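Local coordinates for protein L-lysine 6-oxidase (Marinomonas mediterranea, PDB 3WEU) that oxidises the epsilon-amino group of L-lysine with a cysteine tryptophylquinone cofactor, releasing ammonia and the hydrogen peroxide responsible for its antibacterial activity, at residues A531-T536 with P571-Y576. Sequence-based numbering, arbitrary orientation.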
ATOM      1  N   ALA A 531      13.391  17.200  12.791  1.00 17.95           N
ATOM      2  CA  ALA A 531      14.743  16.984  12.275  1.00 17.32           C
ATOM      3  C   ALA A 531      14.796  15.567  11.803  1.00 18.28           C
ATOM      4  O   ALA A 531      13.872  14.745  12.142  1.00 17.34           O
ATOM      5  CB  ALA A 531      15.687  17.148  13.404  1.00 18.72           C
ATOM      6  N   SER A 532      15.874  15.209  11.090  1.00 18.91           N
ATOM      7  CA  SER A 532      16.041  13.769  10.789  1.00 19.85           C
ATOM      8  C   SER A 532      16.694  13.154  11.990  1.00 20.85           C
ATOM      9  O   SER A 532      17.417  13.807  12.746  1.00 21.04           O
ATOM     10  CB  SER A 532      16.876  13.575   9.531  1.00 23.28           C
ATOM     11  OG  SER A 532      18.155  14.063   9.817  1.00 24.27           O
ATOM     12  N   GLN A 533      16.431  11.878  12.218  1.00 19.71           N
ATOM     13  CA  GLN A 533      17.000  11.214  13.310  1.00 20.22           C
ATOM     14  C   GLN A 533      17.568   9.882  12.832  1.00 24.45           C
ATOM     15  O   GLN A 533      16.872   9.126  12.113  1.00 25.52           O
ATOM     16  CB  GLN A 533      15.974  11.008  14.371  1.00 21.28           C
ATOM     17  CG  GLN A 533      16.451  10.277  15.611  1.00 21.64           C
ATOM     18  CD  GLN A 533      15.360  10.151  16.646  1.00 26.45           C
ATOM     19  OE1 GLN A 533      15.092  11.052  17.488  1.00 23.23           O
ATOM     20  NE2 GLN A 533      14.711   9.003  16.600  1.00 33.57           N
ATOM     21  N   THR A 534      18.797   9.603  13.239  1.00 20.62           N
ATOM     22  CA  THR A 534      19.447   8.331  12.899  1.00 23.41           C
ATOM     23  C   THR A 534      19.736   7.652  14.170  1.00 22.07           C
ATOM     24  O   THR A 534      20.494   8.182  15.040  1.00 20.29           O
ATOM     25  CB  THR A 534      20.697   8.530  12.035  1.00 26.74           C
ATOM     26  OG1 THR A 534      20.321   9.199  10.826  1.00 26.81           O
ATOM     27  CG2 THR A 534      21.387   7.182  11.646  1.00 28.53           C
ATOM     28  N   GLU A 535      19.162   6.450  14.313  1.00 19.95           N
ATOM     29  CA  GLU A 535      19.358   5.607  15.479  1.00 20.59           C
ATOM     30  C   GLU A 535      20.170   4.380  15.015  1.00 24.82           C
ATOM     31  O   GLU A 535      19.685   3.613  14.175  1.00 27.12           O
ATOM     32  CB  GLU A 535      18.036   5.119  16.072  1.00 23.64           C
ATOM     33  CG  GLU A 535      18.283   4.351  17.374  1.00 25.94           C
ATOM     34  CD  GLU A 535      17.073   3.566  17.901  1.00 32.44           C
ATOM     35  OE1 GLU A 535      15.991   3.674  17.338  1.00 35.23           O
ATOM     36  OE2 GLU A 535      17.236   2.823  18.899  1.00 41.54           O
ATOM     37  N   THR A 536      21.400   4.268  15.481  1.00 23.00           N
ATOM     38  CA  THR A 536      22.297   3.132  15.132  1.00 23.97           C
ATOM     39  C   THR A 536      22.485   2.287  16.361  1.00 26.41           C
ATOM     40  O   THR A 536      22.903   2.780  17.403  1.00 28.41           O
ATOM     41  CB  THR A 536      23.637   3.640  14.627  1.00 24.20           C
ATOM     42  OG1 THR A 536      23.370   4.554  13.550  1.00 25.20           O
ATOM     43  CG2 THR A 536      24.509   2.494  14.086  1.00 27.90           C
ATOM     44  N   PRO A 571       9.976  14.933  15.615  1.00 18.19           N
ATOM     45  CA  PRO A 571      10.186  15.994  16.568  1.00 19.41           C
ATOM     46  C   PRO A 571      11.557  15.924  17.191  1.00 16.70           C
ATOM     47  O   PRO A 571      11.981  14.892  17.610  1.00 18.48           O
ATOM     48  CB  PRO A 571       9.078  15.723  17.626  1.00 20.87           C
ATOM     49  CG  PRO A 571       7.972  15.020  16.850  1.00 20.96           C
ATOM     50  CD  PRO A 571       8.747  14.148  15.893  1.00 20.15           C
ATOM     51  N   LEU A 572      12.269  17.020  17.209  1.00 15.39           N
ATOM     52  CA  LEU A 572      13.579  17.074  17.838  1.00 15.42           C
ATOM     53  C   LEU A 572      13.448  17.004  19.340  1.00 16.39           C
ATOM     54  O   LEU A 572      12.780  17.850  19.916  1.00 18.19           O
ATOM     55  CB  LEU A 572      14.323  18.349  17.471  1.00 14.52           C
ATOM     56  CG  LEU A 572      15.741  18.470  18.020  1.00 15.12           C
ATOM     57  CD1 LEU A 572      16.667  17.416  17.319  1.00 15.37           C
ATOM     58  CD2 LEU A 572      16.231  19.875  17.862  1.00 16.22           C
ATOM     59  N   PRO A 573      14.078  16.038  19.992  1.00 15.61           N
ATOM     60  CA  PRO A 573      14.092  16.073  21.463  1.00 16.27           C
ATOM     61  C   PRO A 573      14.957  17.226  21.953  1.00 17.72           C
ATOM     62  O   PRO A 573      15.892  17.570  21.251  1.00 15.94           O
ATOM     63  CB  PRO A 573      14.770  14.800  21.833  1.00 18.34           C
ATOM     64  CG  PRO A 573      14.750  13.947  20.621  1.00 19.08           C
ATOM     65  CD  PRO A 573      14.787  14.848  19.471  1.00 17.66           C
ATOM     66  N   PRO A 574      14.691  17.803  23.120  1.00 15.05           N
ATOM     67  CA  PRO A 574      13.617  17.401  24.011  1.00 14.98           C
ATOM     68  C   PRO A 574      12.297  18.038  23.598  1.00 14.39           C
ATOM     69  O   PRO A 574      12.268  19.160  23.032  1.00 13.54           O
ATOM     70  CB  PRO A 574      14.088  17.918  25.386  1.00 14.92           C
ATOM     71  CG  PRO A 574      14.802  19.188  25.001  1.00 15.18           C
ATOM     72  CD  PRO A 574      15.579  18.791  23.745  1.00 15.22           C
ATOM     73  N   ALA A 575      11.200  17.303  23.815  1.00 14.07           N
ATOM     74  CA  ALA A 575       9.936  17.765  23.316  1.00 12.31           C
ATOM     75  C   ALA A 575       8.855  17.653  24.357  1.00 12.08           C
ATOM     76  O   ALA A 575       9.015  16.904  25.343  1.00 13.64           O
ATOM     77  CB  ALA A 575       9.523  17.007  22.098  1.00 13.86           C
ATOM     78  N   TYR A 576       7.777  18.405  24.126  1.00 12.79           N
ATOM     79  CA  TYR A 576       6.650  18.494  25.084  1.00 12.60           C
ATOM     80  C   TYR A 576       5.338  18.107  24.439  1.00 12.70           C
ATOM     81  O   TYR A 576       5.021  18.491  23.326  1.00 12.81           O
ATOM     82  CB  TYR A 576       6.554  19.930  25.663  1.00 14.08           C
ATOM     83  CG  TYR A 576       5.749  20.004  26.945  1.00 13.56           C
ATOM     84  CD1 TYR A 576       6.339  19.710  28.181  1.00 14.14           C
ATOM     85  CD2 TYR A 576       4.416  20.319  26.917  1.00 14.07           C
ATOM     86  CE1 TYR A 576       5.618  19.797  29.337  1.00 14.31           C
ATOM     87  CE2 TYR A 576       3.669  20.375  28.085  1.00 15.71           C
ATOM     88  CZ  TYR A 576       4.287  20.100  29.283  1.00 15.72           C
ATOM     89  OH  TYR A 576       3.578  20.161  30.432  1.00 16.87           O
TER
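At the root of a long two-stranded antiparallel β-hairpin that projects from the body of the subunit as an arm, A531 meets L572 where the returning strand gives way to a proline-rich turn. The outgoing strand, 530-543, pairs with 557-571; backbone hydrogen bonds of A531 with V570, Q533 with D567 and E535 with N565 hold this end of the hairpin together. No hydrogen bond joins 531-536 to 571-576, so beyond the last paired residues the contact rests on side chains. The CA atoms of A531 and L572 are 5.7 Å apart, and the methyl CB of A531 points toward the turn. The CD1 branch of L572 meets CB of A531 at 4.0 Å, whereas the other methyl, CD2, lies farther off. In L572, CG stands anti to N (chi1 -177°), beside the carbonyl carbon, and from there the CD1 branch reaches the A531 methyl.

After L572 the chain bends through P573 and P574, joined by a cis peptide bond, and enters strand 575-579, which pairs with 518-522 and leads toward W581, the tryptophylquinone residue of the cofactor. Backbone bonds of P574 with F523 and Y576 with V521 fix the far side of the turn, and the ND2 of N522 bonds to the O of L572. The turn thus joins the arm to the small sheet of the body, with its touching residues at the surface. Two residues along the outgoing strand, Q533 reaches the turn with a fully extended CB-CG-CD chain (chi1 179°, chi2 178°). OE1 of Q533 lies 4.3 Å from CG of P573, a loose van der Waals approach.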